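Local structure of transcriptional regulator of the TetR/AcrR family (Thermobifida fusca YX, 3DCF) at residues T34-V39 and P66-Y71; A81-I86 and N126-N131; D88-R93 and T116-R121. The protein probably binds regulatory DNA as a dimeric transcription factor of the TetR/AcrR family, most likely acting as a repressor. All coordinates share one frame; numbering follows the deposited sequence.

Contact 1. Residues T34-V39 and P66-Y71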
loop_
_atom_site.group_PDB
_atom_site.type_symbol
_atom_site.label_atom_id
_atom_site.label_comp_id
_atom_site.label_asym_id
_atom_site.label_seq_id
_atom_site.Cartn_x
_atom_site.Cartn_y
_atom_site.Cartn_z
ATOM N N THR A 34 -0.603 30.184 -10.971
ATOM C CA THR A 34 0.342 29.195 -11.560
ATOM C C THR A 34 1.802 29.594 -11.295
ATOM O O THR A 34 2.644 28.731 -11.036
ATOM C CB THR A 34 0.157 29.035 -13.096
ATOM O OG1 THR A 34 -1.136 28.487 -13.364
ATOM C CG2 THR A 34 1.220 28.113 -13.706
ATOM N N GLN A 35 2.078 30.898 -11.374
ATOM C CA GLN A 35 3.399 31.449 -11.064
ATOM C C GLN A 35 3.703 31.205 -9.574
ATOM O O GLN A 35 4.828 30.832 -9.234
ATOM C CB GLN A 35 3.483 32.951 -11.408
ATOM C CG GLN A 35 4.891 33.451 -11.684
ATOM N N ILE A 36 2.692 31.388 -8.711
ATOM C CA ILE A 36 2.811 31.131 -7.269
ATOM C C ILE A 36 3.020 29.637 -6.957
ATOM O O ILE A 36 3.848 29.302 -6.097
ATOM C CB ILE A 36 1.602 31.705 -6.463
ATOM C CG1 ILE A 36 1.642 33.234 -6.460
ATOM C CG2 ILE A 36 1.641 31.247 -5.002
ATOM C CD1 ILE A 36 0.323 33.868 -6.093
ATOM N N ILE A 37 2.288 28.752 -7.639
ATOM C CA ILE A 37 2.461 27.293 -7.442
ATOM C C ILE A 37 3.872 26.833 -7.882
ATOM O O ILE A 37 4.519 26.064 -7.170
ATOM C CB ILE A 37 1.354 26.442 -8.164
ATOM C CG1 ILE A 37 -0.038 26.715 -7.571
ATOM C CG2 ILE A 37 1.651 24.932 -8.039
ATOM C CD1 ILE A 37 -1.190 26.176 -8.428
ATOM N N LYS A 38 4.329 27.326 -9.034
ATOM C CA LYS A 38 5.655 26.991 -9.584
ATOM C C LYS A 38 6.790 27.498 -8.683
ATOM O O LYS A 38 7.725 26.744 -8.363
ATOM C CB LYS A 38 5.813 27.553 -11.006
ATOM N N VAL A 39 6.690 28.765 -8.268
ATOM C CA VAL A 39 7.669 29.375 -7.359
ATOM C C VAL A 39 7.702 28.638 -5.995
ATOM O O VAL A 39 8.787 28.384 -5.468
ATOM C CB VAL A 39 7.426 30.910 -7.206
ATOM C CG1 VAL A 39 8.247 31.503 -6.046
ATOM C CG2 VAL A 39 7.742 31.629 -8.533
ATOM N N PRO A 66 -0.127 40.793 2.188
ATOM C CA PRO A 66 -1.559 40.916 1.803
ATOM C C PRO A 66 -1.919 40.418 0.392
ATOM O O PRO A 66 -2.993 39.838 0.210
ATOM C CB PRO A 66 -1.822 42.424 1.912
ATOM C CG PRO A 66 -0.920 42.848 2.987
ATOM C CD PRO A 66 0.351 42.081 2.742
ATOM N N ALA A 67 -1.036 40.630 -0.580
ATOM C CA ALA A 67 -1.282 40.186 -1.962
ATOM C C ALA A 67 -1.346 38.638 -2.119
ATOM O O ALA A 67 -2.167 38.148 -2.904
ATOM C CB ALA A 67 -0.263 40.814 -2.920
ATOM N N ILE A 68 -0.513 37.892 -1.379
ATOM C CA ILE A 68 -0.522 36.400 -1.395
ATOM C C ILE A 68 -1.772 35.799 -0.706
ATOM O O ILE A 68 -2.249 34.740 -1.144
ATOM C CB ILE A 68 0.802 35.768 -0.781
ATOM C CG1 ILE A 68 2.036 36.120 -1.613
ATOM C CG2 ILE A 68 0.751 34.241 -0.698
ATOM C CD1 ILE A 68 2.050 35.572 -3.055
ATOM N N TYR A 69 -2.288 36.455 0.349
ATOM C CA TYR A 69 -3.524 36.005 1.055
ATOM C C TYR A 69 -4.738 35.827 0.137
ATOM O O TYR A 69 -5.518 34.894 0.341
ATOM C CB TYR A 69 -3.920 36.917 2.241
ATOM C CG TYR A 69 -3.035 36.800 3.461
ATOM C CD1 TYR A 69 -2.905 35.588 4.144
ATOM C CD2 TYR A 69 -2.371 37.914 3.974
ATOM C CE1 TYR A 69 -2.088 35.469 5.282
ATOM C CE2 TYR A 69 -1.560 37.826 5.115
ATOM C CZ TYR A 69 -1.417 36.601 5.765
ATOM O OH TYR A 69 -0.616 36.530 6.883
ATOM N N TYR A 70 -4.891 36.728 -0.839
ATOM C CA TYR A 70 -5.959 36.656 -1.854
ATOM C C TYR A 70 -5.996 35.284 -2.534
ATOM O O TYR A 70 -7.068 34.692 -2.677
ATOM C CB TYR A 70 -5.783 37.761 -2.913
ATOM C CG TYR A 70 -6.827 37.773 -4.026
ATOM C CD1 TYR A 70 -8.097 38.336 -3.827
ATOM C CD2 TYR A 70 -6.535 37.240 -5.293
ATOM C CE1 TYR A 70 -9.069 38.358 -4.871
ATOM C CE2 TYR A 70 -7.490 37.252 -6.341
ATOM C CZ TYR A 70 -8.753 37.815 -6.121
ATOM O OH TYR A 70 -9.691 37.828 -7.129
ATOM N N TYR A 71 -4.820 34.783 -2.914
ATOM C CA TYR A 71 -4.668 33.468 -3.561
ATOM C C TYR A 71 -4.513 32.318 -2.534
ATOM O O TYR A 71 -5.202 31.299 -2.648
ATOM C CB TYR A 71 -3.497 33.493 -4.555
ATOM C CG TYR A 71 -3.637 34.572 -5.624
ATOM C CD1 TYR A 71 -4.501 34.402 -6.718
ATOM C CD2 TYR A 71 -2.912 35.769 -5.538
ATOM C CE1 TYR A 71 -4.640 35.407 -7.717
ATOM C CE2 TYR A 71 -3.040 36.781 -6.524
ATOM C CZ TYR A 71 -3.900 36.588 -7.613
ATOM O OH TYR A 71 -4.030 37.568 -8.572
#

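Contact 2. Residues A81-I86 and N126-N131. Unlike the reference sequence in segment 126-131: Leu128 (reference Val).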
loop_
_atom_site.group_PDB
_atom_site.type_symbol
_atom_site.label_atom_id
_atom_site.label_comp_id
_atom_site.label_asym_id
_atom_site.label_seq_id
_atom_site.Cartn_x
_atom_site.Cartn_y
_atom_site.Cartn_z
ATOM N N ALA A 81 -2.721 22.854 -3.489
ATOM C CA ALA A 81 -2.699 23.338 -4.868
ATOM C C ALA A 81 -1.643 22.627 -5.735
ATOM O O ALA A 81 -1.941 22.275 -6.877
ATOM C CB ALA A 81 -2.475 24.848 -4.893
ATOM N N ILE A 82 -0.439 22.419 -5.184
ATOM C CA ILE A 82 0.655 21.690 -5.878
ATOM C C ILE A 82 0.275 20.223 -6.138
ATOM O O ILE A 82 0.485 19.714 -7.249
ATOM C CB ILE A 82 2.008 21.715 -5.091
ATOM C CG1 ILE A 82 2.572 23.134 -5.007
ATOM C CG2 ILE A 82 3.079 20.824 -5.764
ATOM C CD1 ILE A 82 3.692 23.262 -3.982
ATOM N N VAL A 83 -0.287 19.570 -5.116
ATOM C CA VAL A 83 -0.733 18.170 -5.221
ATOM C C VAL A 83 -1.942 18.014 -6.160
ATOM O O VAL A 83 -1.967 17.069 -6.957
ATOM C CB VAL A 83 -1.059 17.551 -3.843
ATOM C CG1 VAL A 83 -1.569 16.104 -3.994
ATOM C CG2 VAL A 83 0.179 17.600 -2.941
ATOM N N ASN A 84 -2.925 18.921 -6.068
ATOM C CA ASN A 84 -4.120 18.854 -6.943
ATOM C C ASN A 84 -3.741 19.056 -8.418
ATOM O O ASN A 84 -4.345 18.432 -9.288
ATOM C CB ASN A 84 -5.231 19.835 -6.504
ATOM C CG ASN A 84 -6.622 19.504 -7.112
ATOM O OD1 ASN A 84 -6.885 18.384 -7.566
ATOM N ND2 ASN A 84 -7.523 20.490 -7.092
ATOM N N SER A 85 -2.728 19.893 -8.671
ATOM C CA SER A 85 -2.180 20.124 -10.014
ATOM C C SER A 85 -1.523 18.857 -10.581
ATOM O O SER A 85 -1.828 18.467 -11.707
ATOM C CB SER A 85 -1.168 21.283 -9.990
ATOM O OG SER A 85 -0.542 21.480 -11.249
ATOM N N ILE A 86 -0.630 18.239 -9.793
ATOM C CA ILE A 86 0.064 16.966 -10.160
ATOM C C ILE A 86 -0.945 15.815 -10.394
ATOM O O ILE A 86 -0.755 15.022 -11.322
ATOM C CB ILE A 86 1.157 16.524 -9.109
ATOM C CG1 ILE A 86 2.297 17.551 -9.018
ATOM C CG2 ILE A 86 1.793 15.178 -9.484
ATOM C CD1 ILE A 86 3.229 17.326 -7.827
ATOM N N ASN A 126 2.986 10.946 -3.238
ATOM C CA ASN A 126 2.276 9.675 -2.954
ATOM C C ASN A 126 2.204 9.344 -1.459
ATOM O O ASN A 126 1.138 8.931 -0.977
ATOM C CB ASN A 126 2.865 8.499 -3.756
ATOM C CG ASN A 126 2.405 8.496 -5.197
ATOM O OD1 ASN A 126 3.170 8.801 -6.102
ATOM N ND2 ASN A 126 1.132 8.188 -5.410
ATOM N N THR A 127 3.322 9.525 -0.739
ATOM C CA THR A 127 3.367 9.347 0.736
ATOM C C THR A 127 2.399 10.344 1.396
ATOM O O THR A 127 1.693 9.996 2.350
ATOM C CB THR A 127 4.804 9.571 1.314
ATOM O OG1 THR A 127 5.735 8.702 0.652
ATOM C CG2 THR A 127 4.852 9.340 2.843
ATOM N N LEU A 128 2.385 11.570 0.858
ATOM C CA LEU A 128 1.485 12.653 1.283
ATOM C C LEU A 128 0.009 12.336 0.931
ATOM O O LEU A 128 -0.891 12.676 1.701
ATOM C CB LEU A 128 1.929 13.990 0.650
ATOM C CG LEU A 128 1.350 15.326 1.089
ATOM C CD1 LEU A 128 1.742 15.633 2.530
ATOM C CD2 LEU A 128 1.871 16.414 0.162
ATOM N N PHE A 129 -0.227 11.679 -0.212
ATOM C CA PHE A 129 -1.586 11.320 -0.664
ATOM C C PHE A 129 -2.279 10.262 0.227
ATOM O O PHE A 129 -3.473 10.409 0.528
ATOM C CB PHE A 129 -1.560 10.829 -2.130
ATOM C CG PHE A 129 -2.902 10.871 -2.830
ATOM C CD1 PHE A 129 -3.824 9.822 -2.697
ATOM C CD2 PHE A 129 -3.234 11.951 -3.665
ATOM C CE1 PHE A 129 -5.084 9.861 -3.368
ATOM C CE2 PHE A 129 -4.488 11.998 -4.343
ATOM C CZ PHE A 129 -5.410 10.955 -4.191
ATOM N N TYR A 130 -1.534 9.231 0.654
ATOM C CA TYR A 130 -2.094 8.072 1.415
ATOM C C TYR A 130 -1.915 8.002 2.952
ATOM O O TYR A 130 -2.581 7.179 3.586
ATOM C CB TYR A 130 -1.588 6.759 0.783
ATOM C CG TYR A 130 -2.015 6.580 -0.664
ATOM C CD1 TYR A 130 -3.358 6.316 -0.984
ATOM C CD2 TYR A 130 -1.091 6.658 -1.714
ATOM C CE1 TYR A 130 -3.777 6.141 -2.319
ATOM C CE2 TYR A 130 -1.496 6.485 -3.056
ATOM C CZ TYR A 130 -2.844 6.222 -3.347
ATOM O OH TYR A 130 -3.267 6.047 -4.645
ATOM N N ASN A 131 -1.039 8.827 3.539
ATOM C CA ASN A 131 -0.812 8.856 5.010
ATOM C C ASN A 131 -1.594 9.966 5.702
ATOM O O ASN A 131 -2.636 10.409 5.210
ATOM C CB ASN A 131 0.673 9.014 5.331
ATOM C CG ASN A 131 1.517 7.865 4.798
ATOM O OD1 ASN A 131 1.146 7.197 3.827
ATOM N ND2 ASN A 131 2.667 7.640 5.424
#

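Contact 3. Residues D88-R93 and T116-R121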
loop_
_atom_site.group_PDB
_atom_site.type_symbol
_atom_site.label_atom_id
_atom_site.label_comp_id
_atom_site.label_asym_id
_atom_site.label_seq_id
_atom_site.Cartn_x
_atom_site.Cartn_y
_atom_site.Cartn_z
ATOM N N ASP A 88 -4.133 16.388 -11.264
ATOM C CA ASP A 88 -4.891 16.839 -12.452
ATOM C C ASP A 88 -4.154 16.504 -13.781
ATOM O O ASP A 88 -4.792 16.010 -14.718
ATOM C CB ASP A 88 -5.248 18.346 -12.348
ATOM C CG ASP A 88 -6.339 18.780 -13.319
ATOM O OD1 ASP A 88 -7.374 18.098 -13.428
ATOM O OD2 ASP A 88 -6.199 19.848 -13.948
ATOM N N GLU A 89 -2.838 16.748 -13.853
ATOM C CA GLU A 89 -2.051 16.405 -15.064
ATOM C C GLU A 89 -1.879 14.898 -15.290
ATOM O O GLU A 89 -1.945 14.441 -16.441
ATOM C CB GLU A 89 -0.652 17.038 -15.076
ATOM C CG GLU A 89 -0.583 18.514 -15.488
ATOM C CD GLU A 89 0.814 18.922 -15.987
ATOM O OE1 GLU A 89 1.819 18.344 -15.509
ATOM O OE2 GLU A 89 0.902 19.813 -16.872
ATOM N N ALA A 90 -1.593 14.161 -14.209
ATOM C CA ALA A 90 -1.456 12.684 -14.236
ATOM C C ALA A 90 -2.731 12.004 -14.747
ATOM O O ALA A 90 -2.668 11.066 -15.548
ATOM C CB ALA A 90 -1.085 12.141 -12.851
ATOM N N LEU A 91 -3.875 12.511 -14.302
ATOM C CA LEU A 91 -5.178 11.996 -14.710
ATOM C C LEU A 91 -5.492 12.309 -16.189
ATOM O O LEU A 91 -6.151 11.494 -16.845
ATOM C CB LEU A 91 -6.249 12.488 -13.727
ATOM C CG LEU A 91 -7.697 12.014 -13.844
ATOM C CD1 LEU A 91 -8.358 11.911 -12.457
ATOM C CD2 LEU A 91 -8.484 12.936 -14.811
ATOM N N GLU A 92 -5.012 13.453 -16.715
ATOM C CA GLU A 92 -5.161 13.793 -18.164
ATOM C C GLU A 92 -4.335 12.850 -19.056
ATOM O O GLU A 92 -4.789 12.451 -20.121
ATOM C CB GLU A 92 -4.777 15.243 -18.484
ATOM C CG GLU A 92 -5.803 16.293 -18.048
ATOM C CD GLU A 92 -5.449 17.726 -18.486
ATOM O OE1 GLU A 92 -4.694 17.912 -19.475
ATOM O OE2 GLU A 92 -5.950 18.676 -17.844
ATOM N N ARG A 93 -3.115 12.536 -18.618
ATOM C CA ARG A 93 -2.259 11.551 -19.299
ATOM C C ARG A 93 -2.847 10.141 -19.231
ATOM O O ARG A 93 -2.612 9.339 -20.125
ATOM C CB ARG A 93 -0.842 11.551 -18.731
ATOM C CG ARG A 93 -0.114 12.873 -18.968
ATOM C CD ARG A 93 1.370 12.786 -18.677
ATOM N NE ARG A 93 1.665 12.318 -17.318
ATOM C CZ ARG A 93 1.681 13.060 -16.202
ATOM N NH1 ARG A 93 1.399 14.366 -16.213
ATOM N NH2 ARG A 93 1.965 12.465 -15.033
ATOM N N THR A 116 3.076 3.789 -12.869
ATOM C CA THR A 116 4.285 3.476 -12.086
ATOM C C THR A 116 5.376 4.534 -12.267
ATOM O O THR A 116 6.011 4.922 -11.286
ATOM C CB THR A 116 4.846 2.087 -12.441
ATOM O OG1 THR A 116 3.768 1.146 -12.520
ATOM C CG2 THR A 116 5.851 1.623 -11.383
ATOM N N ARG A 117 5.596 4.978 -13.517
ATOM C CA ARG A 117 6.528 6.094 -13.830
ATOM C C ARG A 117 6.160 7.341 -13.026
ATOM O O ARG A 117 7.036 7.985 -12.453
ATOM C CB ARG A 117 6.536 6.474 -15.332
ATOM C CG ARG A 117 7.463 5.667 -16.250
ATOM C CD ARG A 117 7.584 6.338 -17.653
ATOM N NE ARG A 117 6.331 6.309 -18.433
ATOM C CZ ARG A 117 6.074 6.991 -19.569
ATOM N NH1 ARG A 117 6.964 7.833 -20.115
ATOM N NH2 ARG A 117 4.883 6.846 -20.162
ATOM N N THR A 118 4.865 7.666 -12.999
ATOM C CA THR A 118 4.361 8.821 -12.251
ATOM C C THR A 118 4.579 8.662 -10.747
ATOM O O THR A 118 4.879 9.660 -10.083
ATOM C CB THR A 118 2.864 9.092 -12.538
ATOM O OG1 THR A 118 2.665 9.135 -13.953
ATOM C CG2 THR A 118 2.390 10.417 -11.911
ATOM N N ILE A 119 4.431 7.432 -10.220
ATOM C CA ILE A 119 4.665 7.155 -8.781
ATOM C C ILE A 119 6.141 7.415 -8.402
ATOM O O ILE A 119 6.414 8.190 -7.468
ATOM C CB ILE A 119 4.272 5.693 -8.332
ATOM C CG1 ILE A 119 2.779 5.373 -8.536
ATOM C CG2 ILE A 119 4.605 5.463 -6.863
ATOM C CD1 ILE A 119 1.811 6.288 -7.845
ATOM N N LEU A 120 7.062 6.784 -9.146
ATOM C CA LEU A 120 8.525 6.899 -8.901
ATOM C C LEU A 120 9.083 8.331 -9.036
ATOM O O LEU A 120 10.090 8.664 -8.397
ATOM C CB LEU A 120 9.314 5.927 -9.798
ATOM C CG LEU A 120 9.009 4.428 -9.641
ATOM C CD1 LEU A 120 9.845 3.638 -10.627
ATOM C CD2 LEU A 120 9.225 3.909 -8.210
ATOM N N ARG A 121 8.421 9.153 -9.859
ATOM C CA ARG A 121 8.755 10.578 -10.045
ATOM C C ARG A 121 8.143 11.502 -8.970
ATOM O O ARG A 121 8.668 12.593 -8.723
ATOM C CB ARG A 121 8.302 11.069 -11.431
ATOM C CG ARG A 121 9.138 10.573 -12.572
ATOM C CD ARG A 121 8.546 10.990 -13.901
ATOM N NE ARG A 121 9.503 10.775 -14.990
ATOM C CZ ARG A 121 9.813 9.597 -15.550
ATOM N NH1 ARG A 121 9.272 8.448 -15.134
ATOM N NH2 ARG A 121 10.709 9.560 -16.541
#

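Contact 1. Residues T34-V39 and P66-Y71
The hydrophobic core of the N-terminal, TetR-type DNA-binding domain holds this contact, in which Ile36 of helix 31-46 meets Ile68 and Tyr71 of helix 65-71. One methyl carries it: CD1 of Ile36 lies 3.8 Å from Tyr71 CD2 and 3.9 Å from Ile68 CD1, so the tip of a single isoleucine fills the angle between two side chains one helical turn apart. The reach follows from its torsions. CG1 stands anti to the carbonyl carbon (chi1 -70°), and chi2 of 162° extends the chain to CD1, while CG2 lies anti to the backbone N.

Residues 66-71 fall in the predicted helix-turn-helix motif, on its second helix, the one that in TetR-family proteins enters the major groove of DNA; helix 31-46 packs behind it. The two isoleucines run alongside one another head to tail, with Ile36 CG1 also 4.2 Å from Ile68 CD1. Tyr71 is crossed at about a right angle, near the root of its ring: Ile36 CD1 is 4.0 Å from Tyr71 CG and 4.1 Å from Tyr71 CB, well short of the hydroxyl. Over one face of the Tyr71 ring lies CD2 of Tyr70, 3.4 Å above the plane. Helix 54-61 completes the packing, with Ile61 against Ile36 and with Leu54 and Ala58 against Ile68; Phe72 also touches Ile36.

Contact 2. Residues A81-I86 and N126-N131
Val83 of helix 75-98 puts its two methyl groups on two neighbouring residues of helix 123-130, CG2 on Leu128 and CG1 on the ring of Phe129. The closer approach is Val83 CG2 to Leu128 CD2, at 3.7 Å, where the two branched side chains pass at a slant. The second is looser: Val83 CG1 comes within 4.5 Å of Phe129 CD2, at the edge of the ring and near its plane, so the methyl does not lie over the aromatic face. The division of labour follows from chi1 of Val83, 178°, which sets CG1 anti to the backbone N and CG2 anti to the carbonyl carbon. Leu128, where the reference sequence has valine, points its CB toward Val83, whereas Phe129, whose CB does not face that helix, brings the CD2 flank of its ring up to it.

The backbones come nearest at Val83 and Phe129, 8.3 Å between CA atoms. This is where the long helix leading out of the DNA-binding domain meets a short helix of the C-terminal domain, which in TetR relatives binds ligands. Phe129 also packs on Met144, Arg145 and Glu148 of helix 138-164, and Tyr130 makes an edge-to-face ring contact with Trp186 of the second subunit. Across the two segments no hydrogen bond or salt bridge forms, and 96 Å² is buried in all; the contact therefore rests on a few apolar atoms, with nothing polar to fix its register.

Contact 3. Residues D88-R93 and T116-R121
Arg93 and Thr118 reach across the gap at each other, the guanidinium presenting its edge to the threonine. Thr118 OG1 lies near the guanidinium plane, 3.6 Å from Arg93 NH2, too long for a hydrogen bond. Thr118 CG2 sits 3.8 Å from the same nitrogen and 4.0 Å from Ala90 CB, so this methyl occupies the angle between the alanine and the arginine head. Its placement follows from chi1 of -51°, which leaves CG2 anti to the backbone N and turns OG1 to the side of that nitrogen. Arg93 folds back along its own helix: with a bend at chi3 (-56°), one guanidinium face lies over Ala90 CA, 3.4 Å from the plane and displaced toward its periphery.

Ala90 and Thr118 mark the closest backbone approach, 7.3 Å between CA atoms, a separation suited to small side chains where helix 75-98 runs past helix 104-121 inside the C-terminal bundle. Tyr151 of helix 138-164 packs on Ala90 as well.

The stronger polar partners belong to Glu114, outside the two segments and one turn before Thr118. Its backbone O is hydrogen-bonded to Thr118 OG1, and its carboxylate forms salt bridges with Arg93 NE and Arg117 NH2. That shared anion should offset the like charges of Arg93 NE and Arg117 NH2, 7.0 Å apart, and suggests that Glu114, rather than Thr118, is what mainly holds the Arg93 head.

Overall arrangement
Contact 1 comes first along the chain and is complete before residue 81; the segments of contact 3 lie between those of contact 2 in sequence. Helix 75-98 is common to contacts 2 and 3, whose centres are 11 Å apart, and follows helix 65-71 of contact 1. The centres of contacts 1 and 2 are 18 Å apart, yet their segments touch, Ile37 CG2 lying 3.6 Å from Ile82 CG1. Contacts 1 and 3 do not touch, their nearest atoms being about 9 Å apart. Helix 75-98 thus joins the DNA-binding domain to the C-terminal bundle, a continuity consistent with the way TetR-family regulators relay ligand binding to DNA affinity.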